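Local coordinates for ferritin like protein (Caulobacter vibrioides, PDB 3HL1) that is a ferritin-like protein of undetermined function that probably binds metal within a bundle of helices, at residues V51-L56 and W231-R236; T31-I36 and V42-I47; Q13-A18 and N66-S71. One frame throughout, in Å; residues are numbered along the deposited sequence. Where two conformers were deposited one is given.

All three contacts lie in the ferritin-like region and share helix 42-67. Interactions 2 and 3 both join it to helix 8-35, whereas interaction 1 joins it to helix 233-242. Along the chain, interaction 2 falls wholly between the two segments of interaction 3, as expected for a helical hairpin held near its turn and at its far end; their centres are about 30 Å apart, on opposite sides of the chain's centre. Interaction 1 opens after interaction 2 has closed and alternates with interaction 3. Its centre is about 12 Å from that of interaction 2, which it touches through R236 and L46, and about 22 Å from that of interaction 3. Helix 42-67 is thus tied along its length.

Interaction 1: V51-L56 and W231-R236; sequences VYQEML and WPHFQR
The side-chain oxygen Q53 OE1 is met by H233 NE2 and an ordered water. H233 NE2 lies 2.5 Å from Q53 OE1, unusually short for such a pair and perhaps drawn too close in the model, and the angle at the proton is only 139°, so the bond is bent. The nitrogen lies in the carbonyl plane on a lone pair, and amide and imidazole are nearly coplanar, their planes 29° apart. Q53 reaches across because CG is anti to the carbonyl carbon (chi1 -64°) and the chain beyond it is extended; its CB also borders the ring edge, 3.4 Å from H233 NE2. The water oxygen lies 2.8 Å from both Q53 OE1 and W231 O and bridges them. That carbonyl also accepts R236 NE at 2.9 Å; the arginine thus ties W231 to the first turn of the helix, while the water links the same carbonyl across to Q53.

On the neighbouring part of the imidazole edge stands E54, brought there by a bend at chi2; its OE2 is 3.2 Å from H233 CE1. The carboxylate has partners elsewhere: OE1 bonds T25 and approaches E22, while OE2 bonds an unidentified bound molecule. H233 ND1 is hydrogen-bonded to E122. This gathering of acidic side chains is consistent with the carboxylate-lined metal sites of ferritin-like proteins.

Helix 233-242, with P232 at its N-cap, lies against helix 42-67, where H233 touches A50 and R236 touches A49. Helix 188-207 adjoins through Q205 beside Q53, and helix 8-35 packs on E54 through I26 and Y29.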
loop_
_atom_site.group_PDB
_atom_site.type_symbol
_atom_site.label_atom_id
_atom_site.label_comp_id
_atom_site.label_asym_id
_atom_site.label_seq_id
_atom_site.Cartn_x
_atom_site.Cartn_y
_atom_site.Cartn_z
ATOM N N VAL A 51 0.846 7.346 -4.513
ATOM C CA VAL A 51 1.755 6.989 -3.408
ATOM C C VAL A 51 1.293 7.633 -2.101
ATOM O O VAL A 51 1.223 7.014 -1.033
ATOM C CB VAL A 51 3.196 7.499 -3.632
ATOM C CG1 VAL A 51 3.992 7.482 -2.291
ATOM C CG2 VAL A 51 3.892 6.675 -4.674
ATOM N N TYR A 52 0.977 8.915 -2.185
ATOM C CA TYR A 52 0.491 9.667 -1.051
ATOM C C TYR A 52 -0.825 9.086 -0.548
ATOM O O TYR A 52 -1.035 9.015 0.643
ATOM C CB TYR A 52 0.297 11.157 -1.402
ATOM C CG TYR A 52 1.594 11.922 -1.714
ATOM C CD1 TYR A 52 2.862 11.399 -1.400
ATOM C CD2 TYR A 52 1.548 13.183 -2.307
ATOM C CE1 TYR A 52 4.040 12.100 -1.684
ATOM C CE2 TYR A 52 2.726 13.913 -2.577
ATOM C CZ TYR A 52 3.959 13.363 -2.255
ATOM O OH TYR A 52 5.103 14.080 -2.531
ATOM N N GLN A 53 -1.698 8.654 -1.456
ATOM C CA GLN A 53 -2.929 7.979 -1.056
ATOM C C GLN A 53 -2.674 6.633 -0.389
ATOM O O GLN A 53 -3.377 6.258 0.566
ATOM C CB GLN A 53 -3.875 7.815 -2.232
ATOM C CG GLN A 53 -4.322 9.165 -2.736
ATOM C CD GLN A 53 -5.503 9.073 -3.671
ATOM O OE1 GLN A 53 -5.669 8.091 -4.406
ATOM N NE2 GLN A 53 -6.335 10.091 -3.643
ATOM N N GLU A 54 -1.670 5.904 -0.848
ATOM C CA GLU A 54 -1.343 4.624 -0.177
ATOM C C GLU A 54 -0.930 4.852 1.257
ATOM O O GLU A 54 -1.301 4.083 2.122
ATOM C CB GLU A 54 -0.242 3.848 -0.926
ATOM C CG GLU A 54 -0.659 3.337 -2.269
ATOM C CD GLU A 54 -1.816 2.321 -2.161
ATOM O OE1 GLU A 54 -1.613 1.202 -1.682
ATOM O OE2 GLU A 54 -2.929 2.652 -2.546
HETATM N N MSE A 55 -0.132 5.889 1.501
HETATM C CA MSE A 55 0.329 6.242 2.849
HETATM C C MSE A 55 -0.847 6.569 3.749
HETATM O O MSE A 55 -0.930 6.086 4.881
HETATM C CB MSE A 55 1.294 7.429 2.777
HETATM C CG MSE A 55 2.622 7.058 2.134
HETATM SE SE MSE A 55 3.635 8.655 1.642
HETATM C CE MSE A 55 5.016 7.828 0.739
ATOM N N LEU A 56 -1.769 7.368 3.231
ATOM C CA LEU A 56 -3.033 7.624 3.898
ATOM C C LEU A 56 -3.780 6.321 4.204
ATOM O O LEU A 56 -4.277 6.173 5.322
ATOM C CB LEU A 56 -3.923 8.589 3.076
ATOM C CG LEU A 56 -5.347 8.729 3.614
ATOM C CD1 LEU A 56 -5.265 9.481 4.941
ATOM C CD2 LEU A 56 -6.350 9.366 2.643
ATOM N N TRP A 231 -9.949 10.492 -9.455
ATOM C CA TRP A 231 -9.543 9.468 -10.420
ATOM C C TRP A 231 -8.882 8.258 -9.727
ATOM O O TRP A 231 -7.799 8.390 -9.141
ATOM C CB TRP A 231 -8.613 10.116 -11.442
ATOM C CG TRP A 231 -8.599 9.457 -12.778
ATOM C CD1 TRP A 231 -9.525 8.578 -13.287
ATOM C CD2 TRP A 231 -7.629 9.664 -13.811
ATOM N NE1 TRP A 231 -9.167 8.209 -14.559
ATOM C CE2 TRP A 231 -8.009 8.862 -14.909
ATOM C CE3 TRP A 231 -6.463 10.439 -13.911
ATOM C CZ2 TRP A 231 -7.266 8.814 -16.097
ATOM C CZ3 TRP A 231 -5.728 10.392 -15.096
ATOM C CH2 TRP A 231 -6.134 9.583 -16.169
ATOM N N PRO A 232 -9.549 7.079 -9.774
ATOM C CA PRO A 232 -9.018 5.966 -8.961
ATOM C C PRO A 232 -7.673 5.435 -9.476
ATOM O O PRO A 232 -7.292 5.711 -10.606
ATOM C CB PRO A 232 -10.133 4.899 -9.012
ATOM C CG PRO A 232 -11.300 5.566 -9.671
ATOM C CD PRO A 232 -10.765 6.677 -10.502
ATOM N N HIS A 233 -6.943 4.721 -8.611
ATOM C CA HIS A 233 -5.585 4.253 -8.942
ATOM C C HIS A 233 -5.601 3.324 -10.179
ATOM O O HIS A 233 -4.749 3.418 -11.092
ATOM C CB HIS A 233 -4.968 3.514 -7.750
ATOM C CG HIS A 233 -4.670 4.392 -6.569
ATOM N ND1 HIS A 233 -4.021 3.923 -5.438
ATOM C CD2 HIS A 233 -4.951 5.700 -6.329
ATOM C CE1 HIS A 233 -3.894 4.908 -4.567
ATOM N NE2 HIS A 233 -4.481 5.989 -5.065
ATOM N N PHE A 234 -6.583 2.424 -10.221
ATOM C CA PHE A 234 -6.669 1.497 -11.347
ATOM C C PHE A 234 -6.747 2.279 -12.654
ATOM O O PHE A 234 -5.934 2.082 -13.566
ATOM C CB PHE A 234 -7.866 0.557 -11.243
ATOM C CG PHE A 234 -7.923 -0.411 -12.374
ATOM C CD1 PHE A 234 -6.947 -1.406 -12.498
ATOM C CD2 PHE A 234 -8.889 -0.316 -13.354
ATOM C CE1 PHE A 234 -6.953 -2.287 -13.554
ATOM C CE2 PHE A 234 -8.894 -1.207 -14.400
ATOM C CZ PHE A 234 -7.923 -2.193 -14.502
ATOM N N GLN A 235 -7.709 3.189 -12.732
ATOM C CA GLN A 235 -7.889 3.979 -13.947
ATOM C C GLN A 235 -6.619 4.778 -14.304
ATOM O O GLN A 235 -6.163 4.746 -15.443
ATOM C CB GLN A 235 -9.123 4.859 -13.785
ATOM C CG GLN A 235 -10.450 4.092 -14.028
ATOM C CD GLN A 235 -11.148 3.558 -12.746
ATOM O OE1 GLN A 235 -10.534 2.901 -11.891
ATOM N NE2 GLN A 235 -12.459 3.824 -12.642
ATOM N N ARG A 236 -6.034 5.451 -13.325
ATOM C CA ARG A 236 -4.765 6.175 -13.503
ATOM C C ARG A 236 -3.685 5.325 -14.162
ATOM O O ARG A 236 -3.013 5.758 -15.099
ATOM C CB ARG A 236 -4.176 6.568 -12.131
ATOM C CG ARG A 236 -4.842 7.685 -11.387
ATOM C CD ARG A 236 -4.118 7.795 -10.043
ATOM N NE ARG A 236 -4.859 8.593 -9.081
ATOM C CZ ARG A 236 -4.545 9.826 -8.715
ATOM N NH1 ARG A 236 -3.471 10.444 -9.201
ATOM N NH2 ARG A 236 -5.317 10.445 -7.834
HETATM O O HOH W 1 -7.657 8.067 -6.351
#

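Interaction 2: T31-I36 and V42-I47; sequences TVLYSI and VPYRLI
Helices 31-35 and 42-47 run nearly antiparallel, their axes at 149° and 9.3 Å apart at closest approach, with L33 and Y44 nearest in the backbone. Only five residues separate the two segments, so this is the turn end of a helical hairpin, here formed by the first two long helices of the ferritin-like bundle.

L33 and Y44 carry the centre of the contact. The leucine has CG anti to the backbone N (chi1 -177°), which brings the CD1 branch over Y44, while CD2 turns to one face of the Y34 ring, toward its rim. CD1 settles over the middle of the Y44 ring: a CH-pi contact with L33 CD1 3.5 Å from the Y44 centroid and 7° off the normal. The same methyl is pressed against the opposite backbone, 3.1 Å from Y44 O, evidence of tight packing. L33 O also lies close to the tyrosine, 3.5 Å from Y44 CE2.

I36, at the start of the connection, meets the ring differently. Its CB approaches the edge near the ring plane, 3.9 Å from Y44 CD2, while CD1 runs back over the start of helix 42-67 to P43 and Y44. The Y44 phenol extends to the neighbouring tyrosine, its OH 3.6 Å from Y34 CE1.

One turn farther from the loop, I47 packs against V32, L33 and I36. Its CG2 branch rests against L33 CB, and CD1 meets I36 CD1 and the valine, whose side chain it crosses at about a right angle. M118 of helix 112-121 touches both V32 and I47, closing this layer against a third helix. The tightest methyl pair in the layer is V32 CG1 and I47 CD1, 3.6 Å apart.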
loop_
_atom_site.group_PDB
_atom_site.type_symbol
_atom_site.label_atom_id
_atom_site.label_comp_id
_atom_site.label_asym_id
_atom_site.label_seq_id
_atom_site.Cartn_x
_atom_site.Cartn_y
_atom_site.Cartn_z
ATOM N N THR A 31 9.567 3.385 -6.108
ATOM C CA THR A 31 10.662 2.912 -6.973
ATOM C C THR A 31 10.382 3.255 -8.436
ATOM O O THR A 31 11.254 3.815 -9.093
ATOM C CB THR A 31 10.953 1.419 -6.749
ATOM O OG1 THR A 31 11.295 1.255 -5.366
ATOM C CG2 THR A 31 12.136 0.959 -7.660
ATOM N N VAL A 32 9.158 2.998 -8.902
ATOM C CA VAL A 32 8.716 3.440 -10.262
ATOM C C VAL A 32 8.742 4.942 -10.386
ATOM O O VAL A 32 9.284 5.461 -11.350
ATOM C CB VAL A 32 7.308 2.892 -10.608
ATOM C CG1 VAL A 32 6.750 3.478 -11.933
ATOM C CG2 VAL A 32 7.387 1.361 -10.582
ATOM N N LEU A 33 8.152 5.644 -9.427
ATOM C CA LEU A 33 8.095 7.105 -9.465
ATOM C C LEU A 33 9.445 7.740 -9.715
ATOM O O LEU A 33 9.638 8.495 -10.639
ATOM C CB LEU A 33 7.543 7.660 -8.139
ATOM C CG LEU A 33 7.333 9.143 -7.990
ATOM C CD1 LEU A 33 6.316 9.673 -9.104
ATOM C CD2 LEU A 33 6.949 9.532 -6.528
ATOM N N TYR A 34 10.392 7.443 -8.855
ATOM C CA TYR A 34 11.685 8.130 -8.909
ATOM C C TYR A 34 12.556 7.690 -10.067
ATOM O O TYR A 34 13.500 8.408 -10.417
ATOM C CB TYR A 34 12.421 8.015 -7.565
ATOM C CG TYR A 34 11.851 8.945 -6.531
ATOM C CD1 TYR A 34 12.000 10.316 -6.654
ATOM C CD2 TYR A 34 11.068 8.462 -5.477
ATOM C CE1 TYR A 34 11.446 11.188 -5.733
ATOM C CE2 TYR A 34 10.499 9.333 -4.560
ATOM C CZ TYR A 34 10.710 10.689 -4.684
ATOM O OH TYR A 34 10.175 11.552 -3.779
ATOM N N SER A 35 12.181 6.588 -10.724
ATOM C CA SER A 35 12.833 6.194 -11.988
ATOM C C SER A 35 12.584 7.157 -13.136
ATOM O O SER A 35 13.388 7.198 -14.053
ATOM C CB SER A 35 12.461 4.794 -12.473
ATOM O OG SER A 35 11.186 4.804 -13.119
ATOM N N ILE A 36 11.499 7.925 -13.072
ATOM C CA ILE A 36 11.105 8.805 -14.117
ATOM C C ILE A 36 11.958 10.051 -14.010
ATOM O O ILE A 36 11.902 10.758 -13.022
ATOM C CB ILE A 36 9.631 9.193 -14.055
ATOM C CG1 ILE A 36 8.787 7.904 -14.077
ATOM C CG2 ILE A 36 9.281 10.090 -15.252
ATOM C CD1 ILE A 36 7.272 8.088 -13.701
ATOM N N VAL A 42 3.263 13.492 -16.991
ATOM C CA VAL A 42 1.967 13.052 -16.479
ATOM C C VAL A 42 2.115 11.785 -15.603
ATOM O O VAL A 42 1.489 11.718 -14.558
ATOM C CB VAL A 42 0.883 12.875 -17.599
ATOM C CG1 VAL A 42 -0.323 12.101 -17.072
ATOM C CG2 VAL A 42 0.453 14.256 -18.175
ATOM N N PRO A 43 2.916 10.784 -16.028
ATOM C CA PRO A 43 2.936 9.550 -15.233
ATOM C C PRO A 43 3.576 9.777 -13.884
ATOM O O PRO A 43 3.173 9.187 -12.881
ATOM C CB PRO A 43 3.783 8.592 -16.083
ATOM C CG PRO A 43 3.786 9.204 -17.460
ATOM C CD PRO A 43 3.795 10.654 -17.198
ATOM N N TYR A 44 4.531 10.682 -13.831
ATOM C CA TYR A 44 5.131 11.037 -12.542
ATOM C C TYR A 44 4.115 11.641 -11.579
ATOM O O TYR A 44 4.011 11.210 -10.450
ATOM C CB TYR A 44 6.282 12.000 -12.732
ATOM C CG TYR A 44 7.083 12.231 -11.491
ATOM C CD1 TYR A 44 6.663 13.136 -10.513
ATOM C CD2 TYR A 44 8.308 11.622 -11.333
ATOM C CE1 TYR A 44 7.436 13.379 -9.371
ATOM C CE2 TYR A 44 9.082 11.889 -10.234
ATOM C CZ TYR A 44 8.626 12.745 -9.249
ATOM O OH TYR A 44 9.428 12.983 -8.175
ATOM N N ARG A 45 3.358 12.632 -12.031
ATOM C CA ARG A 45 2.374 13.274 -11.158
ATOM C C ARG A 45 1.197 12.333 -10.809
ATOM O O ARG A 45 0.651 12.396 -9.710
ATOM C CB ARG A 45 1.926 14.607 -11.766
ATOM C CG ARG A 45 3.012 15.736 -11.597
ATOM C CD ARG A 45 3.436 16.413 -12.911
ATOM N NE ARG A 45 2.917 17.773 -13.123
ATOM C CZ ARG A 45 3.526 18.918 -12.776
ATOM N NH1 ARG A 45 4.697 18.939 -12.131
ATOM N NH2 ARG A 45 2.936 20.078 -13.058
ATOM N N LEU A 46 0.822 11.447 -11.721
ATOM C CA LEU A 46 -0.208 10.451 -11.412
ATOM C C LEU A 46 0.242 9.497 -10.322
ATOM O O LEU A 46 -0.511 9.210 -9.407
ATOM C CB LEU A 46 -0.625 9.641 -12.641
ATOM C CG LEU A 46 -1.401 10.376 -13.762
ATOM C CD1 LEU A 46 -1.725 9.363 -14.912
ATOM C CD2 LEU A 46 -2.676 11.047 -13.186
ATOM N N ILE A 47 1.466 9.004 -10.441
ATOM C CA ILE A 47 2.016 8.051 -9.467
ATOM C C ILE A 47 2.280 8.655 -8.079
ATOM O O ILE A 47 2.013 8.030 -7.037
ATOM C CB ILE A 47 3.276 7.348 -10.024
ATOM C CG1 ILE A 47 2.870 6.473 -11.204
ATOM C CG2 ILE A 47 3.955 6.451 -8.934
ATOM C CD1 ILE A 47 4.076 5.876 -12.032
#

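Interaction 3: Q13-A18 and N66-S71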
loop_
_atom_site.group_PDB
_atom_site.type_symbol
_atom_site.label_atom_id
_atom_site.label_comp_id
_atom_site.label_asym_id
_atom_site.label_seq_id
_atom_site.Cartn_x
_atom_site.Cartn_y
_atom_site.Cartn_z
ATOM N N GLN A 13 -5.529 -10.388 12.594
ATOM C CA GLN A 13 -4.683 -10.887 11.525
ATOM C C GLN A 13 -5.011 -10.229 10.183
ATOM O O GLN A 13 -4.117 -9.881 9.419
ATOM C CB GLN A 13 -4.847 -12.391 11.400
ATOM C CG GLN A 13 -4.072 -13.129 12.405
ATOM C CD GLN A 13 -4.070 -14.642 12.163
ATOM O OE1 GLN A 13 -4.970 -15.356 12.567
ATOM N NE2 GLN A 13 -3.035 -15.105 11.540
ATOM N N HIS A 14 -6.298 -9.998 9.931
ATOM C CA HIS A 14 -6.701 -9.318 8.693
ATOM C C HIS A 14 -6.339 -7.823 8.680
ATOM O O HIS A 14 -6.040 -7.287 7.631
ATOM C CB HIS A 14 -8.157 -9.534 8.373
ATOM C CG HIS A 14 -8.463 -10.891 7.800
ATOM N ND1 HIS A 14 -8.521 -12.027 8.574
ATOM C CD2 HIS A 14 -8.670 -11.303 6.525
ATOM C CE1 HIS A 14 -8.784 -13.079 7.807
ATOM N NE2 HIS A 14 -8.854 -12.671 6.554
ATOM N N PHE A 15 -6.438 -7.131 9.811
ATOM C CA PHE A 15 -5.927 -5.781 9.907
ATOM C C PHE A 15 -4.433 -5.715 9.531
ATOM O O PHE A 15 -3.990 -4.818 8.749
ATOM C CB PHE A 15 -6.095 -5.195 11.320
ATOM C CG PHE A 15 -7.514 -4.861 11.708
ATOM C CD1 PHE A 15 -8.402 -4.224 10.803
ATOM C CD2 PHE A 15 -7.947 -5.099 12.966
ATOM C CE1 PHE A 15 -9.691 -3.872 11.187
ATOM C CE2 PHE A 15 -9.230 -4.756 13.364
ATOM C CZ PHE A 15 -10.114 -4.149 12.465
ATOM N N GLN A 16 -3.657 -6.594 10.130
ATOM C CA GLN A 16 -2.206 -6.684 9.850
ATOM C C GLN A 16 -1.951 -6.988 8.392
ATOM O O GLN A 16 -1.067 -6.373 7.789
ATOM C CB GLN A 16 -1.526 -7.751 10.690
ATOM C CG GLN A 16 0.015 -7.745 10.586
ATOM C CD GLN A 16 0.583 -6.436 10.992
ATOM O OE1 GLN A 16 0.278 -5.941 12.077
ATOM N NE2 GLN A 16 1.366 -5.839 10.129
ATOM N N GLY A 17 -2.775 -7.863 7.804
ATOM C CA GLY A 17 -2.643 -8.187 6.416
ATOM C C GLY A 17 -2.925 -7.023 5.492
ATOM O O GLY A 17 -2.215 -6.846 4.481
ATOM N N ALA A 18 -3.939 -6.250 5.826
ATOM C CA ALA A 18 -4.328 -5.088 5.036
ATOM C C ALA A 18 -3.225 -4.069 5.118
ATOM O O ALA A 18 -2.833 -3.508 4.100
ATOM C CB ALA A 18 -5.702 -4.516 5.495
ATOM N N ASN A 66 -6.664 0.067 15.484
ATOM C CA ASN A 66 -6.525 0.573 16.835
ATOM C C ASN A 66 -7.853 0.780 17.568
ATOM O O ASN A 66 -7.943 0.530 18.798
ATOM C CB ASN A 66 -5.644 1.840 16.923
ATOM C CG ASN A 66 -4.199 1.514 17.050
ATOM O OD1 ASN A 66 -3.761 0.910 18.044
ATOM N ND2 ASN A 66 -3.436 1.838 16.017
ATOM N N ALA A 67 -8.860 1.248 16.858
ATOM C CA ALA A 67 -10.205 1.373 17.422
ATOM C C ALA A 67 -10.731 0.018 17.930
ATOM O O ALA A 67 -11.428 -0.010 18.952
ATOM C CB ALA A 67 -11.171 1.919 16.419
ATOM N N TYR A 68 -10.382 -1.088 17.240
ATOM C CA TYR A 68 -10.736 -2.439 17.666
ATOM C C TYR A 68 -9.748 -3.062 18.684
ATOM O O TYR A 68 -9.915 -4.209 19.081
ATOM C CB TYR A 68 -10.866 -3.370 16.463
ATOM C CG TYR A 68 -12.142 -3.194 15.701
ATOM C CD1 TYR A 68 -12.324 -2.124 14.818
ATOM C CD2 TYR A 68 -13.197 -4.102 15.849
ATOM C CE1 TYR A 68 -13.495 -1.978 14.091
ATOM C CE2 TYR A 68 -14.394 -3.939 15.131
ATOM C CZ TYR A 68 -14.521 -2.882 14.253
ATOM O OH TYR A 68 -15.704 -2.703 13.556
ATOM N N GLY A 69 -8.722 -2.318 19.058
ATOM C CA GLY A 69 -7.760 -2.702 20.068
ATOM C C GLY A 69 -6.433 -3.289 19.593
ATOM O O GLY A 69 -5.658 -3.813 20.400
ATOM N N TYR A 70 -6.179 -3.257 18.289
ATOM C CA TYR A 70 -4.956 -3.795 17.719
ATOM C C TYR A 70 -4.062 -2.705 17.122
ATOM O O TYR A 70 -4.431 -2.043 16.188
ATOM C CB TYR A 70 -5.287 -4.800 16.615
ATOM C CG TYR A 70 -4.111 -5.455 15.943
ATOM C CD1 TYR A 70 -3.420 -6.497 16.564
ATOM C CD2 TYR A 70 -3.690 -5.043 14.699
ATOM C CE1 TYR A 70 -2.337 -7.119 15.957
ATOM C CE2 TYR A 70 -2.614 -5.661 14.053
ATOM C CZ TYR A 70 -1.925 -6.675 14.693
ATOM O OH TYR A 70 -0.826 -7.278 14.104
ATOM N N SER A 71 -2.849 -2.581 17.614
ATOM C CA SER A 71 -1.845 -1.691 17.003
ATOM C C SER A 71 -1.036 -2.505 15.990
ATOM O O SER A 71 -0.355 -3.445 16.357
ATOM C CB SER A 71 -0.901 -1.110 18.065
ATOM O OG SER A 71 -1.559 -0.296 18.993
#
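F15 presses the far end of its ring against the root of the Y68 side chain, with F15 CE2 3.8 Å from Y68 CB and CZ just as close to Y68 CD1. The centroids are 5.6 Å apart and the planes inclined at 54°, which makes this an oblique aromatic pair. F15 CB meanwhile lies 4.2 Å from Y70 CD2, so the phenylalanine touches both tyrosines. Between them sits G69, whose positive phi (99°) ends helix 42-67 in a Schellman motif and lets the chain turn so that Y68 and Y70 both face helix 8-35.

Q16 makes the polar link. With CG anti to the backbone N and a bend at chi2, its amide stands steeply to the Y70 ring, the planes 69° apart, and OE1 comes to the ring edge, near its plane. Y70 OH donates to Q16 OE1 at 2.7 Å, in the carbonyl plane and on a lone pair. Q16 NE2 bonds T73 and D20, while Y68 OH bonds the carbonyl of M155.

The contact therefore combines apolar ring packing with a directional bond: the rings hold the helix end close, and the amide, bonded at both its oxygen and its nitrogen, probably helps to set the position of the Y70 hydroxyl.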